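Local coordinates for particle-associated lyase (Acinetobacter bacteriophage AP22, PDB 4Y9V), which probably cleaves the capsular polysaccharide of Acinetobacter baumannii, acting as a trimeric phage tailspike lyase, at residues Q68-G73 / S88-T93; Y504-Y507 / S511-A514; F573-T578 / W604-V609. All coordinates share one frame; numbering follows the deposited sequence. Where two conformers were deposited one is given.

Contact 1. Residues Q68-G73 / S88-T93; sequences QVKSDG and SLIEFT. With EDO (1,2-ethanediol), chain F.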
ATOM      1  N   GLN A  68     -28.061  37.027   8.716  1.00  6.44           N
ATOM      2  CA  GLN A  68     -29.303  37.290   8.003  1.00  6.54           C
ATOM      3  C   GLN A  68     -29.411  36.430   6.743  1.00  6.59           C
ATOM      4  O   GLN A  68     -30.489  35.918   6.439  1.00  7.29           O
ATOM      5  CB  GLN A  68     -29.423  38.781   7.658  1.00  6.57           C
ATOM      6  CG  GLN A  68     -30.805  39.107   7.133  1.00  7.21           C
ATOM      7  CD  GLN A  68     -31.856  38.979   8.224  1.00  8.92           C
ATOM      8  OE1 GLN A  68     -31.616  39.393   9.374  1.00 12.69           O
ATOM      9  NE2 GLN A  68     -32.982  38.419   7.896  1.00  8.97           N
ATOM     10  N   VAL A  69     -28.312  36.281   6.006  1.00  6.79           N
ATOM     11  CA  VAL A  69     -28.326  35.434   4.805  1.00  6.80           C
ATOM     12  C   VAL A  69     -28.764  34.006   5.176  1.00  7.43           C
ATOM     13  O   VAL A  69     -29.675  33.486   4.493  1.00  8.66           O
ATOM     14  CB  VAL A  69     -26.928  35.423   4.143  1.00  6.86           C
ATOM     15  CG1 VAL A  69     -26.886  34.361   3.048  1.00  7.41           C
ATOM     16  CG2 VAL A  69     -26.548  36.785   3.590  1.00  7.69           C
ATOM     17  N   LYS A  70     -28.184  33.431   6.192  1.00  7.64           N
ATOM     18  CA  LYS A  70     -28.524  32.052   6.561  1.00  8.98           C
ATOM     19  C   LYS A  70     -29.942  31.994   7.125  1.00  8.35           C
ATOM     20  O   LYS A  70     -30.681  31.048   6.878  1.00 10.27           O
ATOM     21  CB  LYS A  70     -27.500  31.395   7.462  1.00  9.92           C
ATOM     22  CG  LYS A  70     -27.454  31.752   8.871  1.00 10.15           C
ATOM     23  CD  LYS A  70     -26.295  31.102   9.674  1.00 12.30           C
ATOM     24  CE  LYS A  70     -26.534  31.283  11.195  1.00 16.05           C
ATOM     25  NZ  LYS A  70     -27.663  30.507  11.708  1.00 17.39           N
ATOM     26  N   SER A  71     -30.379  33.030   7.833  0.73  9.58           N
ATOM     27  CA  SER A  71     -31.710  33.057   8.411  0.73  8.99           C
ATOM     28  C   SER A  71     -32.753  33.166   7.304  0.73  8.33           C
ATOM     29  O   SER A  71     -33.932  32.707   7.404  0.73 11.87           O
ATOM     30  CB  SER A  71     -31.861  34.235   9.344  0.73  9.01           C
ATOM     31  OG  SER A  71     -31.087  34.033  10.526  0.73 11.61           O
ATOM     32  N   ASP A  72     -32.391  33.815   6.218  1.00  8.29           N
ATOM     33  CA  ASP A  72     -33.271  33.960   5.111  1.00  9.34           C
ATOM     34  C   ASP A  72     -33.351  32.586   4.352  1.00  9.22           C
ATOM     35  O   ASP A  72     -34.184  32.612   3.433  1.00 11.98           O
ATOM     36  CB  ASP A  72     -32.858  35.102   4.173  1.00  9.00           C
ATOM     37  CG  ASP A  72     -33.078  36.494   4.746  1.00  8.20           C
ATOM     38  OD1 ASP A  72     -33.771  36.656   5.790  1.00  8.34           O
ATOM     39  OD2 ASP A  72     -32.566  37.462   4.118  1.00  9.81           O
ATOM     40  N   GLY A  73     -32.590  31.630   4.704  1.00 10.19           N
ATOM     41  CA  GLY A  73     -32.662  30.366   3.969  1.00 11.80           C
ATOM     42  C   GLY A  73     -31.978  30.391   2.622  1.00  8.99           C
ATOM     43  O   GLY A  73     -32.279  29.558   1.744  1.00  9.69           O
ATOM     44  N   SER A  88     -18.481  37.511  15.386  1.00  5.91           N
ATOM     45  CA  SER A  88     -19.334  36.525  16.007  1.00  5.87           C
ATOM     46  C   SER A  88     -18.975  35.095  15.585  1.00  5.64           C
ATOM     47  O   SER A  88     -18.385  34.847  14.529  1.00  5.98           O
ATOM     48  CB  SER A  88     -20.785  36.792  15.633  1.00  6.67           C
ATOM     49  OG  SER A  88     -21.264  38.010  16.130  1.00  8.18           O
ATOM     50  N   LEU A  89     -19.395  34.172  16.434  1.00  5.99           N
ATOM     51  CA  LEU A  89     -19.434  32.751  16.109  1.00  5.75           C
ATOM     52  C   LEU A  89     -20.686  32.508  15.283  1.00  6.11           C
ATOM     53  O   LEU A  89     -21.798  32.651  15.796  1.00  7.24           O
ATOM     54  CB  LEU A  89     -19.406  31.920  17.396  1.00  6.48           C
ATOM     55  CG  LEU A  89     -19.529  30.413  17.175  1.00  8.02           C
ATOM     56  CD1 LEU A  89     -18.360  29.876  16.349  1.00  8.36           C
ATOM     57  CD2 LEU A  89     -19.579  29.699  18.508  1.00 10.44           C
ATOM     58  N   ILE A  90     -20.513  32.190  14.010  1.00  5.62           N
ATOM     59  CA  ILE A  90     -21.602  31.985  13.072  1.00  5.62           C
ATOM     60  C   ILE A  90     -21.920  30.466  13.099  1.00  6.21           C
ATOM     61  O   ILE A  90     -21.062  29.663  12.758  1.00  6.76           O
ATOM     62  CB  ILE A  90     -21.274  32.441  11.665  1.00  6.20           C
ATOM     63  CG1 ILE A  90     -20.683  33.848  11.657  1.00  6.34           C
ATOM     64  CG2 ILE A  90     -22.499  32.321  10.766  1.00  7.21           C
ATOM     65  CD1 ILE A  90     -21.593  34.938  12.198  1.00  7.13           C
ATOM     66  N   GLU A  91     -23.138  30.140  13.510  0.69  7.03           N
ATOM     67  CA  GLU A  91     -23.576  28.764  13.727  0.69  7.42           C
ATOM     68  C   GLU A  91     -24.536  28.387  12.625  0.69  6.90           C
ATOM     69  O   GLU A  91     -25.680  28.820  12.588  0.69  9.59           O
ATOM     70  CB  GLU A  91     -24.209  28.569  15.116  0.69  9.22           C
ATOM     71  CG  GLU A  91     -23.215  28.846  16.240  0.69 11.19           C
ATOM     72  CD  GLU A  91     -23.774  28.602  17.624  0.69 14.47           C
ATOM     73  OE1 GLU A  91     -24.263  27.490  17.842  0.69 20.08           O
ATOM     74  OE2 GLU A  91     -23.729  29.455  18.552  0.69 21.91           O
ATOM     75  N   PHE A  92     -24.043  27.596  11.677  1.00  6.56           N
ATOM     76  CA  PHE A  92     -24.858  27.078  10.586  1.00  6.64           C
ATOM     77  C   PHE A  92     -25.499  25.776  11.053  1.00  6.65           C
ATOM     78  O   PHE A  92     -24.808  24.848  11.437  1.00  7.86           O
ATOM     79  CB  PHE A  92     -24.016  26.816   9.347  1.00  6.84           C
ATOM     80  CG  PHE A  92     -23.253  28.012   8.815  1.00  6.70           C
ATOM     81  CD1 PHE A  92     -21.990  28.380   9.304  1.00  7.54           C
ATOM     82  CD2 PHE A  92     -23.813  28.789   7.796  1.00  7.30           C
ATOM     83  CE1 PHE A  92     -21.347  29.459   8.819  1.00  8.37           C
ATOM     84  CE2 PHE A  92     -23.140  29.892   7.311  1.00  8.02           C
ATOM     85  CZ  PHE A  92     -21.899  30.216   7.811  1.00  8.83           C
ATOM     86  N   THR A  93     -26.822  25.712  10.986  1.00  7.09           N
ATOM     87  CA  THR A  93     -27.575  24.533  11.360  1.00  7.66           C
ATOM     88  C   THR A  93     -28.477  24.012  10.253  1.00  7.76           C
ATOM     89  O   THR A  93     -29.207  23.081  10.495  1.00 10.21           O
ATOM     90  CB  THR A  93     -28.374  24.747  12.650  1.00  9.79           C
ATOM     91  OG1 THR A  93     -29.275  25.871  12.437  1.00 12.45           O
ATOM     92  CG2 THR A  93     -27.503  25.153  13.804  1.00 13.90           C
TER
HETATM   93  C1  EDO F 804     -31.921  41.906   3.618  1.00 13.47           C
HETATM   94  O1  EDO F 804     -32.745  42.874   4.297  1.00 18.97           O
HETATM   95  C2  EDO F 804     -32.699  40.642   3.430  1.00 11.60           C
HETATM   96  O2  EDO F 804     -33.004  40.048   4.662  1.00  9.51           O
HETATM   97  O   HOH W   1     -28.145  28.149  10.158  0.65  7.88           O
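K70 on helix 63-71 reaches across to strand 89-92, and it is the one residue of 68-73 that meets the strand. CB leaves the helix pointing at the strand. CG is held between the backbone N and the carbonyl carbon (chi1 76°), and the chain then runs almost straight as far as CE. CD is the greasy part of the reach: it lies 3.9 Å from F92 CD2, with the two side chains crossing at a slant, and 4.1 Å from I90 CG2, so the methylene rests against both side chains. CE passes close by E91 O. A last bend at chi4 (69°) brings NZ onto that carbonyl, where NZ donates a hydrogen bond of 2.7 Å to E91 O. The C=O...N angle is 154° and the donor is tilted somewhat out of the carbonyl plane. NZ also gives a bond to a water 2.9 Å away, and that water accepts from T93 N at 2.9 Å, so the ammonium is tied to the backbone directly at E91 and through water at T93. Beyond K70 the helix ends in a Schellman motif at G73. The F92 ring continues inward to F96, F114 and F211. A short helix laid over the first strands in this way is consistent with the N-terminal capping helix of a pectin lyase-like beta-helix.

Contact 2. Residues Y504-Y507 / S511-A514; sequences YLIY and STLA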
ATOM      1  N   TYR A 504      20.767  -8.933  21.619  1.00  5.15           N
ATOM      2  CA  TYR A 504      19.823  -9.986  21.881  1.00  5.21           C
ATOM      3  C   TYR A 504      18.664  -9.891  20.876  1.00  5.10           C
ATOM      4  O   TYR A 504      18.098  -8.822  20.660  1.00  6.27           O
ATOM      5  CB  TYR A 504      19.236  -9.862  23.289  1.00  5.78           C
ATOM      6  CG  TYR A 504      20.199 -10.225  24.382  1.00  6.43           C
ATOM      7  CD1 TYR A 504      20.343 -11.568  24.763  1.00  8.07           C
ATOM      8  CD2 TYR A 504      20.993  -9.282  24.995  1.00  8.10           C
ATOM      9  CE1 TYR A 504      21.230 -11.926  25.734  1.00 10.92           C
ATOM     10  CE2 TYR A 504      21.886  -9.635  26.006  1.00 10.72           C
ATOM     11  CZ  TYR A 504      21.975 -10.990  26.351  1.00 12.08           C
ATOM     12  OH  TYR A 504      22.876 -11.306  27.354  1.00 18.99           O
ATOM     13  N   LEU A 505      18.259 -11.040  20.348  1.00  4.74           N
ATOM     14  CA  LEU A 505      16.998 -11.116  19.592  1.00  4.69           C
ATOM     15  C   LEU A 505      15.840 -10.799  20.529  1.00  4.59           C
ATOM     16  O   LEU A 505      14.967  -9.995  20.243  1.00  4.83           O
ATOM     17  CB  LEU A 505      16.902 -12.474  18.932  1.00  4.74           C
ATOM     18  CG  LEU A 505      17.977 -12.735  17.862  1.00  5.10           C
ATOM     19  CD1 LEU A 505      18.101 -14.208  17.557  1.00  6.12           C
ATOM     20  CD2 LEU A 505      17.668 -11.967  16.583  1.00  6.03           C
ATOM     21  N   ILE A 506      15.849 -11.488  21.690  1.00  4.81           N
ATOM     22  CA  ILE A 506      14.874 -11.303  22.765  1.00  4.78           C
ATOM     23  C   ILE A 506      15.685 -11.163  24.043  1.00  4.96           C
ATOM     24  O   ILE A 506      16.501 -12.040  24.349  1.00  5.43           O
ATOM     25  CB  ILE A 506      13.877 -12.482  22.850  1.00  5.12           C
ATOM     26  CG1 ILE A 506      13.160 -12.680  21.522  1.00  5.29           C
ATOM     27  CG2 ILE A 506      12.933 -12.258  24.013  1.00  6.09           C
ATOM     28  CD1 ILE A 506      12.219 -13.869  21.523  1.00  5.84           C
ATOM     29  N   TYR A 507      15.519 -10.060  24.756  1.00  5.00           N
ATOM     30  CA  TYR A 507      16.295  -9.830  25.964  1.00  5.26           C
ATOM     31  C   TYR A 507      15.761 -10.726  27.085  1.00  5.33           C
ATOM     32  O   TYR A 507      14.552 -10.738  27.334  1.00  5.41           O
ATOM     33  CB  TYR A 507      16.243  -8.344  26.362  1.00  5.85           C
ATOM     34  CG  TYR A 507      17.263  -8.066  27.421  1.00  7.45           C
ATOM     35  CD1 TYR A 507      18.553  -7.736  27.048  1.00  8.34           C
ATOM     36  CD2 TYR A 507      16.998  -8.235  28.782  1.00 10.70           C
ATOM     37  CE1 TYR A 507      19.543  -7.498  27.975  1.00 12.67           C
ATOM     38  CE2 TYR A 507      17.990  -8.063  29.711  1.00 14.46           C
ATOM     39  CZ  TYR A 507      19.252  -7.710  29.311  1.00 16.04           C
ATOM     40  OH  TYR A 507      20.235  -7.487  30.287  1.00 23.80           O
ATOM     41  N   SER A 511       9.918 -12.044  32.641  1.00  6.08           N
ATOM     42  CA  SER A 511       8.726 -12.225  31.808  1.00  5.74           C
ATOM     43  C   SER A 511       9.035 -12.920  30.495  1.00  5.62           C
ATOM     44  O   SER A 511       8.218 -13.739  30.037  1.00  6.13           O
ATOM     45  CB  SER A 511       8.040 -10.870  31.535  1.00  5.87           C
ATOM     46  OG  SER A 511       7.525 -10.320  32.750  1.00  6.23           O
ATOM     47  N   THR A 512      10.157 -12.622  29.849  1.00  5.53           N
ATOM     48  CA  THR A 512      10.460 -13.255  28.579  1.00  5.64           C
ATOM     49  C   THR A 512      10.906 -14.722  28.742  1.00  6.23           C
ATOM     50  O   THR A 512      10.898 -15.455  27.734  1.00  7.18           O
ATOM     51  CB  THR A 512      11.490 -12.473  27.758  1.00  5.68           C
ATOM     52  OG1 THR A 512      12.681 -12.377  28.540  1.00  6.08           O
ATOM     53  CG2 THR A 512      10.984 -11.104  27.355  1.00  6.05           C
ATOM     54  N   LEU A 513      11.260 -15.143  29.958  1.00  6.79           N
ATOM     55  CA  LEU A 513      11.696 -16.504  30.233  1.00  7.13           C
ATOM     56  C   LEU A 513      10.630 -17.321  30.948  1.00  7.80           C
ATOM     57  O   LEU A 513      10.882 -18.496  31.311  1.00  9.51           O
ATOM     58  CB  LEU A 513      12.984 -16.460  31.046  1.00  7.75           C
ATOM     59  CG  LEU A 513      14.202 -15.853  30.345  1.00  9.38           C
ATOM     60  CD1 LEU A 513      15.349 -15.709  31.300  1.00 12.06           C
ATOM     61  CD2 LEU A 513      14.546 -16.679  29.134  1.00 11.37           C
ATOM     62  N   ALA A 514       9.458 -16.787  31.191  1.00  7.36           N
ATOM     63  CA  ALA A 514       8.446 -17.521  31.948  1.00  7.96           C
ATOM     64  C   ALA A 514       7.999 -18.751  31.206  1.00  8.07           C
ATOM     65  O   ALA A 514       8.056 -18.828  29.983  1.00  8.44           O
ATOM     66  CB  ALA A 514       7.268 -16.574  32.259  1.00  9.07           C
TER
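T512 and Y507 close a short loop through a side-chain-to-backbone hydrogen bond, a buried contact within the connection between strand 486-496 and strand 518-531. T512 OG1 donates to Y507 O over 2.8 Å. The hydroxyl lies in the carbonyl plane, on a lone pair, at a C=O...O angle of 139°. The threonine is turned for this: OG1 sits between its own backbone N and carbonyl carbon (chi1 59°), which faces the hydroxyl toward 504-507 and leaves CG2 beside the backbone N. The same oxygen receives a hydrogen bond from S509 N, in the three-residue link between the segments. OG1 therefore gives one bond and takes one, which fixes its rotation and satisfies a buried hydroxyl. Next to the polar link is a small apolar one. I506 CG2, anti to its own N, lies 4.0 Å from T512 CB, and T512 CG2 is just as near to it; the two side chains run antiparallel alongside one another. T512 CG2 also comes within 3.6 Å of Y507 O, so the carbonyl is touched by the methyl as well as gripped by the hydroxyl. The Y507 side chain itself starts off away from 511-514. Its ring meets W473 edge-to-face and R469 in a cation-pi contact, while T512 too packs on W473. The chain turns a corner at L505, and I506 then packs on I489 and V491 of strand 486-496 and on T519 and Q521 of strand 518-531, with strand 470-476 lying against Y507 and T512.

Contact 3. Residues F573-T578 / W604-V609; sequences FFNEDT and WNKKVV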
ATOM      1  N   PHE A 573      40.191 -41.497   4.573  1.00  8.09           N
ATOM      2  CA  PHE A 573      40.506 -40.163   5.053  1.00  7.73           C
ATOM      3  C   PHE A 573      40.915 -40.206   6.544  1.00  7.66           C
ATOM      4  O   PHE A 573      41.880 -39.531   6.921  1.00  8.68           O
ATOM      5  CB  PHE A 573      39.336 -39.172   4.814  1.00  7.46           C
ATOM      6  CG  PHE A 573      39.724 -37.766   5.097  1.00  7.33           C
ATOM      7  CD1 PHE A 573      40.487 -37.045   4.186  1.00  8.99           C
ATOM      8  CD2 PHE A 573      39.363 -37.137   6.267  1.00  7.38           C
ATOM      9  CE1 PHE A 573      40.846 -35.752   4.453  1.00 10.00           C
ATOM     10  CE2 PHE A 573      39.741 -35.829   6.530  1.00  7.85           C
ATOM     11  CZ  PHE A 573      40.500 -35.137   5.608  1.00  8.75           C
ATOM     12  N   PHE A 574      40.179 -40.962   7.353  1.00  7.45           N
ATOM     13  CA  PHE A 574      40.421 -41.023   8.776  1.00  7.56           C
ATOM     14  C   PHE A 574      41.086 -42.329   9.242  1.00  7.87           C
ATOM     15  O   PHE A 574      41.246 -42.515  10.443  1.00  9.17           O
ATOM     16  CB  PHE A 574      39.127 -40.810   9.583  1.00  7.69           C
ATOM     17  CG  PHE A 574      38.604 -39.379   9.465  1.00  7.23           C
ATOM     18  CD1 PHE A 574      39.331 -38.311   9.940  1.00  7.38           C
ATOM     19  CD2 PHE A 574      37.361 -39.124   8.882  1.00  7.32           C
ATOM     20  CE1 PHE A 574      38.858 -37.011   9.864  1.00  7.19           C
ATOM     21  CE2 PHE A 574      36.900 -37.821   8.779  1.00  7.28           C
ATOM     22  CZ  PHE A 574      37.621 -36.775   9.281  1.00  7.62           C
ATOM     23  N   ASN A 575      41.482 -43.185   8.291  1.00  8.40           N
ATOM     24  CA  ASN A 575      42.119 -44.452   8.647  1.00  8.70           C
ATOM     25  C   ASN A 575      43.379 -44.672   7.833  1.00 10.15           C
ATOM     26  O   ASN A 575      43.373 -44.611   6.613  1.00 12.43           O
ATOM     27  CB  ASN A 575      41.147 -45.647   8.385  1.00  8.52           C
ATOM     28  CG  ASN A 575      40.032 -45.577   9.382  1.00  8.26           C
ATOM     29  OD1 ASN A 575      40.175 -46.000  10.543  1.00  8.59           O
ATOM     30  ND2 ASN A 575      38.925 -44.930   9.007  1.00  8.06           N
ATOM     31  N   GLU A 576      44.436 -45.019   8.597  1.00 11.42           N
ATOM     32  CA  GLU A 576      45.755 -45.321   8.011  1.00 12.35           C
ATOM     33  C   GLU A 576      45.728 -46.634   7.229  1.00 12.40           C
ATOM     34  O   GLU A 576      46.445 -46.768   6.228  1.00 15.77           O
ATOM     35  CB  GLU A 576      46.768 -45.424   9.153  1.00 14.19           C
ATOM     36  CG  GLU A 576      46.983 -44.052   9.828  1.00 12.40           C
ATOM     37  CD  GLU A 576      45.913 -43.574  10.811  1.00 12.25           C
ATOM     38  OE1 GLU A 576      45.172 -44.400  11.365  1.00 13.56           O
ATOM     39  OE2 GLU A 576      45.836 -42.393  11.059  1.00 13.95           O
ATOM     40  N   ASP A 577      44.871 -47.567   7.635  1.00 12.41           N
ATOM     41  CA  ASP A 577      44.733 -48.865   6.992  1.00 12.90           C
ATOM     42  C   ASP A 577      43.290 -49.257   7.184  1.00 11.72           C
ATOM     43  O   ASP A 577      42.840 -49.540   8.274  1.00 12.64           O
ATOM     44  CB  ASP A 577      45.633 -49.905   7.652  1.00 14.76           C
ATOM     45  CG  ASP A 577      45.582 -51.258   7.004  1.00 16.06           C
ATOM     46  OD1 ASP A 577      44.634 -51.548   6.264  1.00 17.43           O
ATOM     47  OD2 ASP A 577      46.507 -52.044   7.275  1.00 21.24           O
ATOM     48  N   THR A 578      42.485 -49.269   6.078  1.00 11.68           N
ATOM     49  CA  THR A 578      41.086 -49.550   6.200  1.00 11.52           C
ATOM     50  C   THR A 578      40.795 -51.017   6.471  1.00 12.18           C
ATOM     51  O   THR A 578      39.618 -51.332   6.724  1.00 13.42           O
ATOM     52  CB  THR A 578      40.296 -49.070   4.961  1.00 12.67           C
ATOM     53  OG1 THR A 578      40.881 -49.734   3.831  1.00 14.43           O
ATOM     54  CG2 THR A 578      40.429 -47.575   4.793  1.00 14.56           C
ATOM     55  N   TRP A 604      36.185 -38.834  18.931  1.00  6.66           N
ATOM     56  CA  TRP A 604      36.786 -39.931  18.191  1.00  6.83           C
ATOM     57  C   TRP A 604      36.523 -41.266  18.875  1.00  7.04           C
ATOM     58  O   TRP A 604      36.640 -41.355  20.119  1.00  8.17           O
ATOM     59  CB  TRP A 604      38.319 -39.728  18.063  1.00  7.43           C
ATOM     60  CG  TRP A 604      38.671 -38.471  17.345  1.00  6.90           C
ATOM     61  CD1 TRP A 604      39.173 -37.331  17.894  1.00  7.36           C
ATOM     62  CD2 TRP A 604      38.547 -38.230  15.927  1.00  6.70           C
ATOM     63  NE1 TRP A 604      39.367 -36.371  16.912  1.00  7.26           N
ATOM     64  CE2 TRP A 604      38.982 -36.902  15.714  1.00  6.75           C
ATOM     65  CE3 TRP A 604      38.099 -38.975  14.856  1.00  7.15           C
ATOM     66  CZ2 TRP A 604      38.982 -36.316  14.435  1.00  7.20           C
ATOM     67  CZ3 TRP A 604      38.091 -38.414  13.578  1.00  7.50           C
ATOM     68  CH2 TRP A 604      38.536 -37.085  13.401  1.00  7.38           C
ATOM     69  N   ASN A 605      36.274 -42.301  18.115  1.00  7.40           N
ATOM     70  CA  ASN A 605      36.212 -43.655  18.675  1.00  7.68           C
ATOM     71  C   ASN A 605      37.574 -44.295  18.849  1.00  8.63           C
ATOM     72  O   ASN A 605      37.679 -45.284  19.569  1.00  9.86           O
ATOM     73  CB  ASN A 605      35.266 -44.559  17.859  1.00  8.16           C
ATOM     74  CG  ASN A 605      35.692 -44.716  16.410  1.00  8.31           C
ATOM     75  OD1 ASN A 605      36.267 -43.814  15.801  1.00  8.53           O
ATOM     76  ND2 ASN A 605      35.368 -45.877  15.843  1.00  9.07           N
ATOM     77  N   LYS A 606      38.624 -43.802  18.247  0.50  8.82           N
ATOM     78  CA  LYS A 606      39.976 -44.255  18.627  0.50 10.45           C
ATOM     79  C   LYS A 606      40.837 -43.028  18.322  0.50  8.61           C
ATOM     80  O   LYS A 606      40.685 -42.305  17.330  0.50  9.08           O
ATOM     81  CB  LYS A 606      40.429 -45.552  17.977  0.50 11.47           C
ATOM     82  CG  LYS A 606      40.529 -45.479  16.489  0.50 11.79           C
ATOM     83  CD  LYS A 606      41.460 -46.535  15.952  0.50 13.93           C
ATOM     84  CE  LYS A 606      41.318 -46.966  14.534  0.50 15.28           C
ATOM     85  NZ  LYS A 606      42.146 -48.175  14.174  0.50 16.17           N
ATOM     86  N   LYS A 607      41.775 -42.834  19.245  1.00  9.69           N
ATOM     87  CA  LYS A 607      42.543 -41.620  19.328  1.00  9.79           C
ATOM     88  C   LYS A 607      43.321 -41.418  18.029  1.00  8.59           C
ATOM     89  O   LYS A 607      43.779 -42.352  17.361  1.00  9.06           O
ATOM     90  CB  LYS A 607      43.464 -41.572  20.537  1.00 13.34           C
ATOM     91  CG  LYS A 607      44.730 -42.261  20.518  1.00 14.75           C
ATOM     92  CD  LYS A 607      45.499 -42.096  21.833  1.00 17.09           C
ATOM     93  CE  LYS A 607      46.683 -43.089  21.814  1.00 20.04           C
ATOM     94  NZ  LYS A 607      47.457 -42.893  23.045  1.00 32.89           N
ATOM     95  N   VAL A 608      43.494 -40.150  17.674  1.00  8.89           N
ATOM     96  CA  VAL A 608      44.074 -39.778  16.417  1.00  8.62           C
ATOM     97  C   VAL A 608      45.553 -40.139  16.342  1.00  9.44           C
ATOM     98  O   VAL A 608      46.311 -39.913  17.279  1.00 10.64           O
ATOM     99  CB  VAL A 608      43.882 -38.257  16.168  1.00  8.49           C
ATOM    100  CG1 VAL A 608      44.630 -37.715  15.019  1.00  8.91           C
ATOM    101  CG2 VAL A 608      42.353 -37.982  15.994  1.00  9.58           C
ATOM    102  N   VAL A 609      45.950 -40.654  15.165  1.00  9.53           N
ATOM    103  CA  VAL A 609      47.319 -40.948  14.806  1.00 10.72           C
ATOM    104  C   VAL A 609      47.844 -39.967  13.772  1.00 11.19           C
ATOM    105  O   VAL A 609      49.014 -39.609  13.820  1.00 13.73           O
ATOM    106  CB  VAL A 609      47.425 -42.408  14.348  1.00 11.51           C
ATOM    107  CG1 VAL A 609      48.802 -42.690  13.721  1.00 16.14           C
ATOM    108  CG2 VAL A 609      47.146 -43.381  15.469  1.00 12.74           C
TER
HETATM  109  O   HOH W   2      41.666 -48.219  11.298  0.81 11.76           O
HETATM  110  O   HOH W   3      44.430 -40.962  12.840  1.00  9.41           O
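F574 and W604 meet at a steep slant: the phenyl ring and the six-membered ring of the indole have centroids 5.3 Å apart and planes at 59°. The indole brings its outer rim, with CZ3 over one face of F574 and W604 CH2 3.6 Å from F574 CE1. From the tryptophan's side, that phenyl atom lies at the edge, near the indole plane. The opposite face of the F574 ring is covered by F573, whose CD2 sits 3.4 Å above its centre, so the phenyl is sandwiched. V608 CG2 lies over a face of the indole. Farther out, E576 crosses V609 obliquely. A bend at chi2 (78°) folds the glutamate back so that OE2 rests 3.7 Å from V609 CB. A water ties the same pair together, donating to E576 OE2 at 2.7 Å and accepting from V609 N at 2.8 Å. K606 has two modelled conformers; in the one described, its side chain extends toward N575 and K606 NZ can donate to a second water 2.9 Å away. Further bonds fix the polar ends: W604 NE1 to T539, N575 OD1 to R584 N, and both carboxylate oxygens of E576, OE2 to T610 OG1 and OE1 in a salt bridge with R584. The loops belong to the Ig-like domain near the C-terminus, and other subunits reach them: L603 of the third subunit packs on F574, and E581 of the second bonds K607 N. One loop links strand 555-561 to strand 586-594, the other links strand 597-604 to strand 613-623, and P586 at the start of strand 586-594 touches both F574 and W604.

The three contacts follow one another along an elongated chain and share no secondary-structure element. Contact 1 lies toward the N-terminal side, on the opposite side of the chain's centre from contacts 2 and 3; the centres of contacts 1 and 3 are about 102 Å apart, those of contacts 2 and 3 about 44 Å. Only contact 2 is buried; it joins two parts of a single loop by a direct bond and methyl packing. Contacts 1 and 3 are partly buried, and both use water. Contact 1 joins helix to strand through one long charged side chain, whereas contact 3 joins two loops by aromatic rings inside and a water-bridged rim outside. Of the three, only contact 3 is touched by other subunits.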